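Local coordinates for protein SsfX3 (Streptomyces sp. SF2575, PDB 3SKV) that probably transfers a salicylyl group onto a tetracycline intermediate during antibiotic biosynthesis, using a GDSL/SGNH-type acyltransferase domain joined to a jelly-roll domain, at residues L121-T132 against S203-R214; S194-A202 against T357-E365. The protein carries 1 engineered substitution. All blocks are in the same frame, centred on the assembly; numbering follows the deposited sequence.

Contact 1: L121-T132 against S203-R214; sequences LDVLVDGELART and SPSRTWLALAAR
S203 and S205 each set OG between backbone N and carbonyl carbon (chi1 60° and 67°), while D122 swings CG anti to its carbonyl carbon (chi1 -79°), and both hydroxyls converge on D122 OD2. S203 OG donates to the syn lone pair at 2.6 Å; S205 OG, 2.5 Å from D122 OD2, and S205 N arrive on the anti side, tilted from the carboxylate plane. Three donors hold one buried oxygen, and T132 OG1 donates to D122 OD1 from above that plane. R206 grips S203 OG side-on, NE at 2.8 Å and NH2 at 2.9 Å, which would probably polarise this hydroxyl toward the aspartate. L129 CD2 lies over one face of the R206 guanidinium, 3.5 Å from NH2. Bent at chi3, R214 offers a guanidinium face to L124 CD2, whereas its rim bonds S205 O through NH1 and G127 O through NH2, the latter at 3.3 Å; a water links R214 NH2 to L129 N. The hairpin of strands 120-125 and 128-134, closed by a type I' turn, docks its jelly-roll domain onto the hydrolase-like domain: L124 and A210 touch W158 of strand 153-158, and helix 208-216 rests W208 and L209 on strand 187-192.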
ATOM      1  N   LEU A 121      -2.741   9.561  11.256  1.00 30.36           N
ATOM      2  CA  LEU A 121      -1.484   9.927  10.649  1.00 29.52           C
ATOM      3  C   LEU A 121      -0.463   9.486  11.693  1.00 32.85           C
ATOM      4  O   LEU A 121      -0.607   9.792  12.882  1.00 31.71           O
ATOM      5  CB  LEU A 121      -1.474  11.471  10.447  1.00 29.48           C
ATOM      6  CG  LEU A 121      -0.253  12.286   9.891  1.00 32.78           C
ATOM      7  CD1 LEU A 121       1.048  12.033  10.598  1.00 32.09           C
ATOM      8  CD2 LEU A 121      -0.203  12.352   8.406  1.00 32.13           C
ATOM      9  N   ASP A 122       0.543   8.726  11.257  1.00 28.70           N
ATOM     10  CA  ASP A 122       1.592   8.279  12.158  1.00 27.44           C
ATOM     11  C   ASP A 122       2.829   9.099  11.961  1.00 26.99           C
ATOM     12  O   ASP A 122       3.178   9.437  10.827  1.00 24.45           O
ATOM     13  CB  ASP A 122       1.909   6.794  11.967  1.00 29.10           C
ATOM     14  CG  ASP A 122       0.922   5.849  12.639  1.00 37.73           C
ATOM     15  OD1 ASP A 122       0.050   6.338  13.400  1.00 37.96           O
ATOM     16  OD2 ASP A 122       1.025   4.615  12.412  1.00 39.34           O
ATOM     17  N   VAL A 123       3.492   9.415  13.081  1.00 22.85           N
ATOM     18  CA  VAL A 123       4.755  10.135  13.111  1.00 22.05           C
ATOM     19  C   VAL A 123       5.785   9.143  13.683  1.00 27.22           C
ATOM     20  O   VAL A 123       5.702   8.730  14.852  1.00 26.97           O
ATOM     21  CB  VAL A 123       4.686  11.472  13.917  1.00 25.79           C
ATOM     22  CG1 VAL A 123       6.001  12.231  13.832  1.00 24.43           C
ATOM     23  CG2 VAL A 123       3.527  12.363  13.446  1.00 25.14           C
ATOM     24  N   LEU A 124       6.729   8.733  12.829  1.00 22.85           N
ATOM     25  CA  LEU A 124       7.814   7.852  13.230  1.00 23.06           C
ATOM     26  C   LEU A 124       9.083   8.667  13.341  1.00 29.19           C
ATOM     27  O   LEU A 124       9.317   9.559  12.514  1.00 29.94           O
ATOM     28  CB  LEU A 124       7.996   6.702  12.244  1.00 22.86           C
ATOM     29  CG  LEU A 124       7.214   5.426  12.540  1.00 28.14           C
ATOM     30  CD1 LEU A 124       5.728   5.628  12.360  1.00 27.23           C
ATOM     31  CD2 LEU A 124       7.690   4.316  11.668  1.00 31.35           C
ATOM     32  N   VAL A 125       9.871   8.407  14.388  1.00 25.46           N
ATOM     33  CA  VAL A 125      11.138   9.084  14.623  1.00 25.85           C
ATOM     34  C   VAL A 125      12.201   7.988  14.697  1.00 30.85           C
ATOM     35  O   VAL A 125      12.167   7.164  15.611  1.00 31.81           O
ATOM     36  CB  VAL A 125      11.093   9.982  15.891  1.00 29.90           C
ATOM     37  CG1 VAL A 125      12.484  10.522  16.236  1.00 30.35           C
ATOM     38  CG2 VAL A 125      10.099  11.125  15.711  1.00 28.89           C
ATOM     39  N   ASP A 126      13.121   7.968  13.731  1.00 27.47           N
ATOM     40  CA  ASP A 126      14.159   6.931  13.607  1.00 29.05           C
ATOM     41  C   ASP A 126      13.549   5.505  13.654  1.00 32.80           C
ATOM     42  O   ASP A 126      14.002   4.654  14.406  1.00 33.04           O
ATOM     43  CB  ASP A 126      15.322   7.130  14.608  1.00 32.05           C
ATOM     44  CG  ASP A 126      16.119   8.430  14.463  1.00 47.30           C
ATOM     45  OD1 ASP A 126      16.225   8.952  13.320  1.00 45.20           O
ATOM     46  OD2 ASP A 126      16.685   8.895  15.482  1.00 58.94           O
ATOM     47  N   GLY A 127      12.481   5.302  12.884  1.00 28.71           N
ATOM     48  CA  GLY A 127      11.781   4.022  12.756  1.00 28.80           C
ATOM     49  C   GLY A 127      10.885   3.612  13.907  1.00 33.94           C
ATOM     50  O   GLY A 127      10.341   2.505  13.903  1.00 33.06           O
ATOM     51  N   GLU A 128      10.726   4.478  14.909  1.00 32.49           N
ATOM     52  CA  GLU A 128       9.893   4.159  16.054  1.00 33.41           C
ATOM     53  C   GLU A 128       8.714   5.079  16.096  1.00 37.44           C
ATOM     54  O   GLU A 128       8.880   6.272  15.859  1.00 36.11           O
ATOM     55  CB  GLU A 128      10.709   4.226  17.343  1.00 35.90           C
ATOM     56  CG  GLU A 128      11.555   2.984  17.557  1.00 54.42           C
ATOM     57  CD  GLU A 128      12.314   2.970  18.869  1.00104.00           C
ATOM     58  OE1 GLU A 128      11.670   2.778  19.927  1.00108.11           O
ATOM     59  OE2 GLU A 128      13.554   3.150  18.841  1.00109.43           O
ATOM     60  N   LEU A 129       7.512   4.531  16.374  1.00 36.00           N
ATOM     61  CA  LEU A 129       6.278   5.322  16.443  1.00 35.29           C
ATOM     62  C   LEU A 129       6.327   6.306  17.609  1.00 39.05           C
ATOM     63  O   LEU A 129       6.482   5.892  18.749  1.00 40.66           O
ATOM     64  CB  LEU A 129       5.026   4.420  16.489  1.00 35.49           C
ATOM     65  CG  LEU A 129       3.654   5.111  16.575  1.00 39.22           C
ATOM     66  CD1 LEU A 129       3.385   6.008  15.370  1.00 36.68           C
ATOM     67  CD2 LEU A 129       2.547   4.083  16.673  1.00 45.27           C
ATOM     68  N   ALA A 130       6.238   7.604  17.304  1.00 34.97           N
ATOM     69  CA  ALA A 130       6.306   8.698  18.284  1.00 34.11           C
ATOM     70  C   ALA A 130       4.943   9.279  18.573  1.00 39.73           C
ATOM     71  O   ALA A 130       4.680   9.672  19.707  1.00 42.09           O
ATOM     72  CB  ALA A 130       7.239   9.797  17.789  1.00 33.42           C
ATOM     73  N   ARG A 131       4.081   9.375  17.547  1.00 35.78           N
ATOM     74  CA  ARG A 131       2.738   9.956  17.696  1.00 35.60           C
ATOM     75  C   ARG A 131       1.776   9.466  16.654  1.00 39.31           C
ATOM     76  O   ARG A 131       2.085   9.481  15.460  1.00 39.37           O
ATOM     77  CB  ARG A 131       2.807  11.511  17.614  1.00 33.68           C
ATOM     78  CG  ARG A 131       1.594  12.288  18.177  1.00 35.66           C
ATOM     79  CD  ARG A 131       1.641  12.441  19.688  1.00 38.16           C
ATOM     80  NE  ARG A 131       3.025  12.576  20.158  1.00 47.85           N
ATOM     81  CZ  ARG A 131       3.628  13.739  20.381  1.00 56.76           C
ATOM     82  NH1 ARG A 131       2.961  14.880  20.242  1.00 37.98           N
ATOM     83  NH2 ARG A 131       4.893  13.771  20.773  1.00 43.35           N
ATOM     84  N   THR A 132       0.581   9.083  17.102  1.00 36.77           N
ATOM     85  CA  THR A 132      -0.539   8.764  16.227  1.00 35.71           C
ATOM     86  C   THR A 132      -1.411  10.009  16.381  1.00 39.86           C
ATOM     87  O   THR A 132      -1.705  10.400  17.499  1.00 40.23           O
ATOM     88  CB  THR A 132      -1.188   7.419  16.575  1.00 40.22           C
ATOM     89  OG1 THR A 132      -0.204   6.388  16.496  1.00 39.35           O
ATOM     90  CG2 THR A 132      -2.299   7.046  15.611  1.00 40.60           C
ATOM     91  N   SER A 203      -2.939   1.668  13.084  1.00 26.40           N
ATOM     92  CA  SER A 203      -2.626   2.991  12.535  1.00 25.54           C
ATOM     93  C   SER A 203      -1.894   2.814  11.182  1.00 26.02           C
ATOM     94  O   SER A 203      -1.517   1.676  10.880  1.00 24.70           O
ATOM     95  CB  SER A 203      -1.786   3.782  13.544  1.00 29.37           C
ATOM     96  OG  SER A 203      -0.559   3.151  13.874  1.00 35.27           O
ATOM     97  N   PRO A 204      -1.651   3.879  10.353  1.00 23.07           N
ATOM     98  CA  PRO A 204      -1.005   3.648   9.020  1.00 21.75           C
ATOM     99  C   PRO A 204       0.336   2.919   8.960  1.00 23.91           C
ATOM    100  O   PRO A 204       0.615   2.255   7.958  1.00 21.00           O
ATOM    101  CB  PRO A 204      -0.918   5.049   8.399  1.00 23.20           C
ATOM    102  CG  PRO A 204      -1.935   5.853   9.130  1.00 28.06           C
ATOM    103  CD  PRO A 204      -2.055   5.297  10.508  1.00 23.65           C
ATOM    104  N   SER A 205       1.192   3.080   9.994  1.00 21.63           N
ATOM    105  CA  SER A 205       2.501   2.426  10.015  1.00 20.54           C
ATOM    106  C   SER A 205       2.354   0.995  10.547  1.00 24.87           C
ATOM    107  O   SER A 205       3.338   0.250  10.612  1.00 22.72           O
ATOM    108  CB  SER A 205       3.509   3.229  10.837  1.00 22.20           C
ATOM    109  OG  SER A 205       3.150   3.238  12.209  1.00 28.96           O
ATOM    110  N   ARG A 206       1.106   0.589  10.858  1.00 22.68           N
ATOM    111  CA  ARG A 206       0.866  -0.732  11.413  1.00 22.60           C
ATOM    112  C   ARG A 206      -0.010  -1.648  10.567  1.00 27.57           C
ATOM    113  O   ARG A 206      -0.584  -2.606  11.096  1.00 27.63           O
ATOM    114  CB  ARG A 206       0.479  -0.642  12.894  1.00 23.10           C
ATOM    115  CG  ARG A 206       1.679  -0.282  13.799  1.00 31.75           C
ATOM    116  CD  ARG A 206       1.318  -0.154  15.260  1.00 28.94           C
ATOM    117  NE  ARG A 206       0.619   1.118  15.479  1.00 57.38           N
ATOM    118  CZ  ARG A 206      -0.023   1.454  16.597  1.00 71.68           C
ATOM    119  NH1 ARG A 206      -0.062   0.614  17.628  1.00 62.17           N
ATOM    120  NH2 ARG A 206      -0.638   2.627  16.690  1.00 46.82           N
ATOM    121  N   THR A 207      -0.059  -1.401   9.228  1.00 23.37           N
ATOM    122  CA  THR A 207      -0.738  -2.308   8.295  1.00 22.49           C
ATOM    123  C   THR A 207       0.243  -3.473   8.105  1.00 27.15           C
ATOM    124  O   THR A 207       1.434  -3.319   8.413  1.00 26.70           O
ATOM    125  CB  THR A 207      -1.078  -1.644   6.938  1.00 20.42           C
ATOM    126  OG1 THR A 207       0.123  -1.259   6.280  1.00 25.07           O
ATOM    127  CG2 THR A 207      -2.000  -0.437   7.071  1.00 20.97           C
ATOM    128  N   TRP A 208      -0.220  -4.618   7.581  1.00 23.45           N
ATOM    129  CA  TRP A 208       0.689  -5.738   7.377  1.00 22.01           C
ATOM    130  C   TRP A 208       1.835  -5.312   6.452  1.00 28.29           C
ATOM    131  O   TRP A 208       2.988  -5.629   6.743  1.00 28.22           O
ATOM    132  CB  TRP A 208      -0.054  -6.981   6.894  1.00 19.64           C
ATOM    133  CG  TRP A 208      -0.546  -6.930   5.479  1.00 19.93           C
ATOM    134  CD1 TRP A 208      -1.777  -6.544   5.049  1.00 22.78           C
ATOM    135  CD2 TRP A 208       0.203  -7.279   4.305  1.00 19.31           C
ATOM    136  NE1 TRP A 208      -1.848  -6.643   3.678  1.00 21.74           N
ATOM    137  CE2 TRP A 208      -0.648  -7.099   3.197  1.00 22.98           C
ATOM    138  CE3 TRP A 208       1.515  -7.734   4.088  1.00 20.70           C
ATOM    139  CZ2 TRP A 208      -0.243  -7.386   1.892  1.00 22.62           C
ATOM    140  CZ3 TRP A 208       1.935  -7.971   2.798  1.00 22.62           C
ATOM    141  CH2 TRP A 208       1.058  -7.826   1.716  1.00 23.39           C
ATOM    142  N   LEU A 209       1.517  -4.542   5.382  1.00 26.80           N
ATOM    143  CA  LEU A 209       2.469  -4.010   4.404  1.00 28.38           C
ATOM    144  C   LEU A 209       3.523  -3.135   5.055  1.00 31.99           C
ATOM    145  O   LEU A 209       4.714  -3.333   4.817  1.00 32.86           O
ATOM    146  CB  LEU A 209       1.720  -3.182   3.349  1.00 29.78           C
ATOM    147  CG  LEU A 209       1.195  -3.933   2.139  1.00 36.76           C
ATOM    148  CD1 LEU A 209       0.373  -3.054   1.294  1.00 36.97           C
ATOM    149  CD2 LEU A 209       2.344  -4.506   1.289  1.00 45.20           C
ATOM    150  N   ALA A 210       3.089  -2.182   5.886  1.00 26.43           N
ATOM    151  CA  ALA A 210       3.967  -1.268   6.603  1.00 25.58           C
ATOM    152  C   ALA A 210       4.891  -2.036   7.553  1.00 30.37           C
ATOM    153  O   ALA A 210       6.100  -1.826   7.516  1.00 29.74           O
ATOM    154  CB  ALA A 210       3.135  -0.247   7.371  1.00 26.25           C
ATOM    155  N   LEU A 211       4.328  -2.972   8.353  1.00 27.10           N
ATOM    156  CA  LEU A 211       5.058  -3.805   9.308  1.00 26.12           C
ATOM    157  C   LEU A 211       6.051  -4.713   8.597  1.00 28.45           C
ATOM    158  O   LEU A 211       7.172  -4.878   9.083  1.00 29.83           O
ATOM    159  CB  LEU A 211       4.066  -4.675  10.099  1.00 26.89           C
ATOM    160  CG  LEU A 211       3.601  -4.281  11.507  1.00 33.35           C
ATOM    161  CD1 LEU A 211       4.230  -2.939  12.066  1.00 33.12           C
ATOM    162  CD2 LEU A 211       2.115  -4.408  11.631  1.00 35.78           C
ATOM    163  N   ALA A 212       5.644  -5.321   7.471  1.00 23.31           N
ATOM    164  CA  ALA A 212       6.510  -6.215   6.710  1.00 22.91           C
ATOM    165  C   ALA A 212       7.691  -5.426   6.118  1.00 25.93           C
ATOM    166  O   ALA A 212       8.822  -5.842   6.312  1.00 27.52           O
ATOM    167  CB  ALA A 212       5.723  -6.933   5.612  1.00 23.08           C
ATOM    168  N   ALA A 213       7.436  -4.252   5.504  1.00 21.36           N
ATOM    169  CA  ALA A 213       8.476  -3.388   4.916  1.00 21.36           C
ATOM    170  C   ALA A 213       9.462  -2.872   5.955  1.00 26.11           C
ATOM    171  O   ALA A 213      10.674  -2.881   5.720  1.00 25.79           O
ATOM    172  CB  ALA A 213       7.852  -2.209   4.185  1.00 21.30           C
ATOM    173  N   ARG A 214       8.948  -2.420   7.096  1.00 22.97           N
ATOM    174  CA  ARG A 214       9.769  -1.878   8.177  1.00 23.64           C
ATOM    175  C   ARG A 214      10.684  -2.953   8.769  1.00 30.42           C
ATOM    176  O   ARG A 214      11.862  -2.679   9.005  1.00 30.88           O
ATOM    177  CB  ARG A 214       8.905  -1.245   9.273  1.00 18.36           C
ATOM    178  CG  ARG A 214       8.228   0.034   8.859  1.00 23.91           C
ATOM    179  CD  ARG A 214       7.110   0.396   9.820  1.00 25.26           C
ATOM    180  NE  ARG A 214       7.616   0.732  11.148  1.00 29.19           N
ATOM    181  CZ  ARG A 214       6.877   0.768  12.246  1.00 46.51           C
ATOM    182  NH1 ARG A 214       5.582   0.498  12.187  1.00 34.68           N
ATOM    183  NH2 ARG A 214       7.427   1.094  13.415  1.00 25.15           N
TER
HETATM  184  O   HOH W   1       7.328   1.442  16.226  1.00 36.31           O

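Contact 2: S194-A202 against T357-E365; sequences SICHGRGAA and THPNAVGHE
The type II turn from G198 to A201 runs close along P359-N360, the CA atoms of G200 and N360 being 4.4 Å apart, and G200 CA points a C-H at P359 O; a CB there would collide with it. H364 reaches back from helix 361-377: its NE2 donates to R199 O over 2.8 Å, nearly straight at 163°, with R199 O in the ring plane but the donor raised out of the carbonyl plane. A201 CB sits over the centre of one ring face, 3.9 Å from the centroid, a CH-pi contact, while ND1 probably accepts from W208 N. Replacing H364 by an alanine would probably leave R199 O and W208 N without these partners and A201 CB without the ring beneath it. S194 belongs to the signature that gives the GDSL family its name, and H358-P359 match the His-Pro of its C-terminal Asp-x-x-His-Pro motif, source of the catalytic histidine, so catalytic roles for S194 and H358 are probable. R199, poorly ordered, has CG anti to the backbone N (chi1 -157°) and bends at chi2 and chi3 that fold it over the H358 ring: CG stands 3.7 Å from the centroid in a second CH-pi contact, and H358 CE1 lies over one guanidinium face, the planes 25° apart. C196 O lies at the ring edge, and E350 OE2 is hydrogen-bonded to H358 ND1. I195 slides past H358, its CG2 3.9 Å from NE2. N360 caps the helix, OD1 accepting from G363 N, and A202 CB meets A361 CB at 3.9 Å, a water bridging A202 N and A361 O.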
ATOM      1  N   SER A 194      -8.152  -8.142  -2.727  1.00 41.15           N
ATOM      2  CA  SER A 194      -9.545  -7.723  -2.909  1.00 42.95           C
ATOM      3  C   SER A 194     -10.055  -6.807  -1.800  1.00 47.23           C
ATOM      4  O   SER A 194     -11.203  -6.332  -1.864  1.00 46.86           O
ATOM      5  CB  SER A 194     -10.453  -8.932  -3.116  1.00 46.04           C
ATOM      6  OG  SER A 194     -10.135  -9.940  -2.177  1.00 48.68           O
ATOM      7  N   ILE A 195      -9.163  -6.494  -0.831  1.00 44.23           N
ATOM      8  CA  ILE A 195      -9.477  -5.631   0.315  1.00 44.42           C
ATOM      9  C   ILE A 195      -8.542  -4.451   0.492  1.00 52.23           C
ATOM     10  O   ILE A 195      -7.368  -4.523   0.136  1.00 51.80           O
ATOM     11  CB  ILE A 195      -9.614  -6.413   1.655  1.00 46.03           C
ATOM     12  CG1 ILE A 195      -8.313  -7.167   2.024  1.00 43.87           C
ATOM     13  CG2 ILE A 195     -10.889  -7.292   1.677  1.00 46.66           C
ATOM     14  CD1 ILE A 195      -8.178  -7.584   3.474  1.00 44.73           C
ATOM     15  N   CYS A 196      -9.059  -3.396   1.138  1.00 51.71           N
ATOM     16  CA  CYS A 196      -8.304  -2.220   1.525  1.00 52.03           C
ATOM     17  C   CYS A 196      -7.493  -2.640   2.732  1.00 49.83           C
ATOM     18  O   CYS A 196      -8.035  -3.210   3.691  1.00 48.56           O
ATOM     19  CB  CYS A 196      -9.243  -1.067   1.860  1.00 55.59           C
ATOM     20  SG  CYS A 196     -10.490  -0.729   0.584  1.00 61.76           S
ATOM     21  N   HIS A 197      -6.189  -2.399   2.661  1.00 42.69           N
ATOM     22  CA  HIS A 197      -5.258  -2.796   3.708  1.00 40.71           C
ATOM     23  C   HIS A 197      -5.238  -1.932   4.942  1.00 43.57           C
ATOM     24  O   HIS A 197      -4.691  -2.353   5.961  1.00 44.31           O
ATOM     25  CB  HIS A 197      -3.856  -2.983   3.133  1.00 40.05           C
ATOM     26  CG  HIS A 197      -3.794  -4.049   2.081  1.00 42.46           C
ATOM     27  ND1 HIS A 197      -4.410  -5.284   2.261  1.00 43.97           N
ATOM     28  CD2 HIS A 197      -3.171  -4.041   0.885  1.00 43.10           C
ATOM     29  CE1 HIS A 197      -4.128  -5.980   1.178  1.00 43.10           C
ATOM     30  NE2 HIS A 197      -3.390  -5.271   0.319  1.00 42.99           N
ATOM     31  N   GLY A 198      -5.819  -0.740   4.864  1.00 38.24           N
ATOM     32  CA  GLY A 198      -5.848   0.164   6.010  1.00 37.60           C
ATOM     33  C   GLY A 198      -6.841  -0.282   7.061  1.00 40.21           C
ATOM     34  O   GLY A 198      -6.698   0.062   8.227  1.00 39.78           O
ATOM     35  N   ARG A 199      -7.839  -1.081   6.641  1.00 35.98           N
ATOM     36  CA  ARG A 199      -8.904  -1.569   7.485  1.00 36.06           C
ATOM     37  C   ARG A 199      -8.434  -2.580   8.552  1.00 36.24           C
ATOM     38  O   ARG A 199      -7.792  -3.601   8.231  1.00 33.06           O
ATOM     39  CB  ARG A 199     -10.062  -2.101   6.630  1.00 37.50           C
ATOM     40  CG  ARG A 199     -11.400  -2.099   7.374  1.00 53.00           C
ATOM     41  CD  ARG A 199     -12.174  -0.808   7.181  1.00 70.17           C
ATOM     42  NE  ARG A 199     -13.084  -0.871   6.035  1.00 92.21           N
ATOM     43  CZ  ARG A 199     -12.773  -0.502   4.793  1.00114.08           C
ATOM     44  NH1 ARG A 199     -11.559  -0.047   4.511  1.00100.12           N
ATOM     45  NH2 ARG A 199     -13.673  -0.596   3.823  1.00108.22           N
ATOM     46  N   GLY A 200      -8.749  -2.252   9.809  1.00 30.80           N
ATOM     47  CA  GLY A 200      -8.409  -3.071  10.971  1.00 30.66           C
ATOM     48  C   GLY A 200      -7.012  -2.822  11.510  1.00 33.36           C
ATOM     49  O   GLY A 200      -6.692  -3.257  12.618  1.00 33.31           O
ATOM     50  N   ALA A 201      -6.160  -2.119  10.744  1.00 29.23           N
ATOM     51  CA  ALA A 201      -4.819  -1.825  11.242  1.00 29.48           C
ATOM     52  C   ALA A 201      -4.924  -0.783  12.378  1.00 34.05           C
ATOM     53  O   ALA A 201      -5.834   0.068  12.384  1.00 32.01           O
ATOM     54  CB  ALA A 201      -3.923  -1.327  10.115  1.00 29.08           C
ATOM     55  N   ALA A 202      -4.034  -0.908  13.373  1.00 31.23           N
ATOM     56  CA  ALA A 202      -3.998  -0.009  14.526  1.00 30.18           C
ATOM     57  C   ALA A 202      -3.806   1.450  14.077  1.00 33.45           C
ATOM     58  O   ALA A 202      -4.482   2.350  14.585  1.00 37.06           O
ATOM     59  CB  ALA A 202      -2.893  -0.438  15.478  1.00 30.03           C
ATOM     60  N   THR A 357     -13.771 -10.374   7.120  1.00 45.23           N
ATOM     61  CA  THR A 357     -13.099 -10.013   5.875  1.00 42.82           C
ATOM     62  C   THR A 357     -11.735  -9.359   6.091  1.00 42.30           C
ATOM     63  O   THR A 357     -10.817  -9.595   5.308  1.00 41.90           O
ATOM     64  CB  THR A 357     -14.049  -9.219   4.925  1.00 54.71           C
ATOM     65  OG1 THR A 357     -14.620  -8.121   5.620  1.00 47.63           O
ATOM     66  CG2 THR A 357     -15.198 -10.086   4.343  1.00 60.11           C
ATOM     67  N   HIS A 358     -11.599  -8.560   7.155  1.00 36.47           N
ATOM     68  CA  HIS A 358     -10.384  -7.804   7.474  1.00 34.03           C
ATOM     69  C   HIS A 358      -9.655  -8.277   8.731  1.00 34.63           C
ATOM     70  O   HIS A 358     -10.308  -8.508   9.745  1.00 34.48           O
ATOM     71  CB  HIS A 358     -10.731  -6.301   7.634  1.00 35.10           C
ATOM     72  CG  HIS A 358     -11.367  -5.691   6.413  1.00 38.24           C
ATOM     73  ND1 HIS A 358     -12.746  -5.568   6.301  1.00 40.31           N
ATOM     74  CD2 HIS A 358     -10.794  -5.231   5.275  1.00 38.21           C
ATOM     75  CE1 HIS A 358     -12.960  -4.993   5.131  1.00 38.90           C
ATOM     76  NE2 HIS A 358     -11.819  -4.779   4.474  1.00 38.26           N
ATOM     77  N   PRO A 359      -8.294  -8.348   8.728  1.00 29.73           N
ATOM     78  CA  PRO A 359      -7.576  -8.674   9.975  1.00 27.70           C
ATOM     79  C   PRO A 359      -7.649  -7.490  10.956  1.00 28.63           C
ATOM     80  O   PRO A 359      -7.773  -6.338  10.538  1.00 26.93           O
ATOM     81  CB  PRO A 359      -6.126  -8.871   9.522  1.00 28.07           C
ATOM     82  CG  PRO A 359      -6.153  -8.902   8.025  1.00 32.31           C
ATOM     83  CD  PRO A 359      -7.343  -8.097   7.621  1.00 29.49           C
ATOM     84  N   ASN A 360      -7.597  -7.782  12.262  1.00 23.33           N
ATOM     85  CA  ASN A 360      -7.595  -6.753  13.291  1.00 22.78           C
ATOM     86  C   ASN A 360      -6.113  -6.302  13.494  1.00 27.13           C
ATOM     87  O   ASN A 360      -5.242  -6.722  12.717  1.00 26.53           O
ATOM     88  CB  ASN A 360      -8.256  -7.247  14.587  1.00 17.86           C
ATOM     89  CG  ASN A 360      -7.757  -8.561  15.089  1.00 34.60           C
ATOM     90  OD1 ASN A 360      -6.564  -8.912  14.997  1.00 31.43           O
ATOM     91  ND2 ASN A 360      -8.666  -9.286  15.694  1.00 28.36           N
ATOM     92  N   ALA A 361      -5.824  -5.449  14.505  1.00 21.75           N
ATOM     93  CA  ALA A 361      -4.457  -4.982  14.734  1.00 20.51           C
ATOM     94  C   ALA A 361      -3.450  -6.173  14.897  1.00 26.87           C
ATOM     95  O   ALA A 361      -2.425  -6.174  14.216  1.00 25.95           O
ATOM     96  CB  ALA A 361      -4.410  -4.042  15.926  1.00 21.02           C
ATOM     97  N   VAL A 362      -3.782  -7.226  15.711  1.00 24.68           N
ATOM     98  CA  VAL A 362      -2.928  -8.406  15.887  1.00 24.48           C
ATOM     99  C   VAL A 362      -2.847  -9.183  14.553  1.00 32.39           C
ATOM    100  O   VAL A 362      -1.743  -9.570  14.142  1.00 34.12           O
ATOM    101  CB  VAL A 362      -3.341  -9.270  17.103  1.00 28.96           C
ATOM    102  CG1 VAL A 362      -2.716 -10.665  17.073  1.00 28.31           C
ATOM    103  CG2 VAL A 362      -2.978  -8.571  18.397  1.00 29.73           C
ATOM    104  N   GLY A 363      -3.999  -9.322  13.868  1.00 26.34           N
ATOM    105  CA  GLY A 363      -4.103  -9.969  12.563  1.00 25.35           C
ATOM    106  C   GLY A 363      -3.153  -9.402  11.514  1.00 27.09           C
ATOM    107  O   GLY A 363      -2.537 -10.170  10.754  1.00 24.95           O
ATOM    108  N   HIS A 364      -3.005  -8.045  11.486  1.00 22.74           N
ATOM    109  CA  HIS A 364      -2.078  -7.333  10.591  1.00 21.33           C
ATOM    110  C   HIS A 364      -0.609  -7.697  10.932  1.00 27.40           C
ATOM    111  O   HIS A 364       0.200  -7.864  10.023  1.00 27.40           O
ATOM    112  CB  HIS A 364      -2.300  -5.811  10.628  1.00 21.25           C
ATOM    113  CG  HIS A 364      -3.396  -5.344   9.722  1.00 24.16           C
ATOM    114  ND1 HIS A 364      -3.153  -5.037   8.383  1.00 24.96           N
ATOM    115  CD2 HIS A 364      -4.709  -5.146   9.984  1.00 26.10           C
ATOM    116  CE1 HIS A 364      -4.319  -4.687   7.881  1.00 24.20           C
ATOM    117  NE2 HIS A 364      -5.284  -4.726   8.811  1.00 25.55           N
ATOM    118  N   GLU A 365      -0.297  -7.920  12.232  1.00 24.95           N
ATOM    119  CA  GLU A 365       1.058  -8.318  12.658  1.00 23.80           C
ATOM    120  C   GLU A 365       1.363  -9.739  12.235  1.00 29.58           C
ATOM    121  O   GLU A 365       2.456  -9.985  11.747  1.00 29.98           O
ATOM    122  CB  GLU A 365       1.269  -8.154  14.157  1.00 24.69           C
ATOM    123  CG  GLU A 365       1.458  -6.717  14.574  1.00 36.23           C
ATOM    124  CD  GLU A 365       1.506  -6.530  16.073  1.00 73.95           C
ATOM    125  OE1 GLU A 365       2.597  -6.720  16.656  1.00 88.33           O
ATOM    126  OE2 GLU A 365       0.457  -6.190  16.669  1.00 67.56           O
TER
HETATM  127  O   HOH W   2      -1.947  -3.360  13.195  1.00 29.46           O

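In the fold
From the N terminus, the chain first builds the jelly-roll strands, including the hairpin 121-132. Contact 1 closes a loop of 70 residues, with strands but no helix, when 203-214 returns to that hairpin and ties the two domains together. Contact 2 starts before this closure, at 194-202 just after strand 187-192, and ends at 357-365, closing a longer loop of 154 residues that takes in most of the hydrolase-like domain. The segments therefore alternate and the loops cross. Because 194-202 runs straight into 203-214, the contacts also touch: T207 CG2 packs on H197 O, and the rings of W208 and H197 meet edge-to-face.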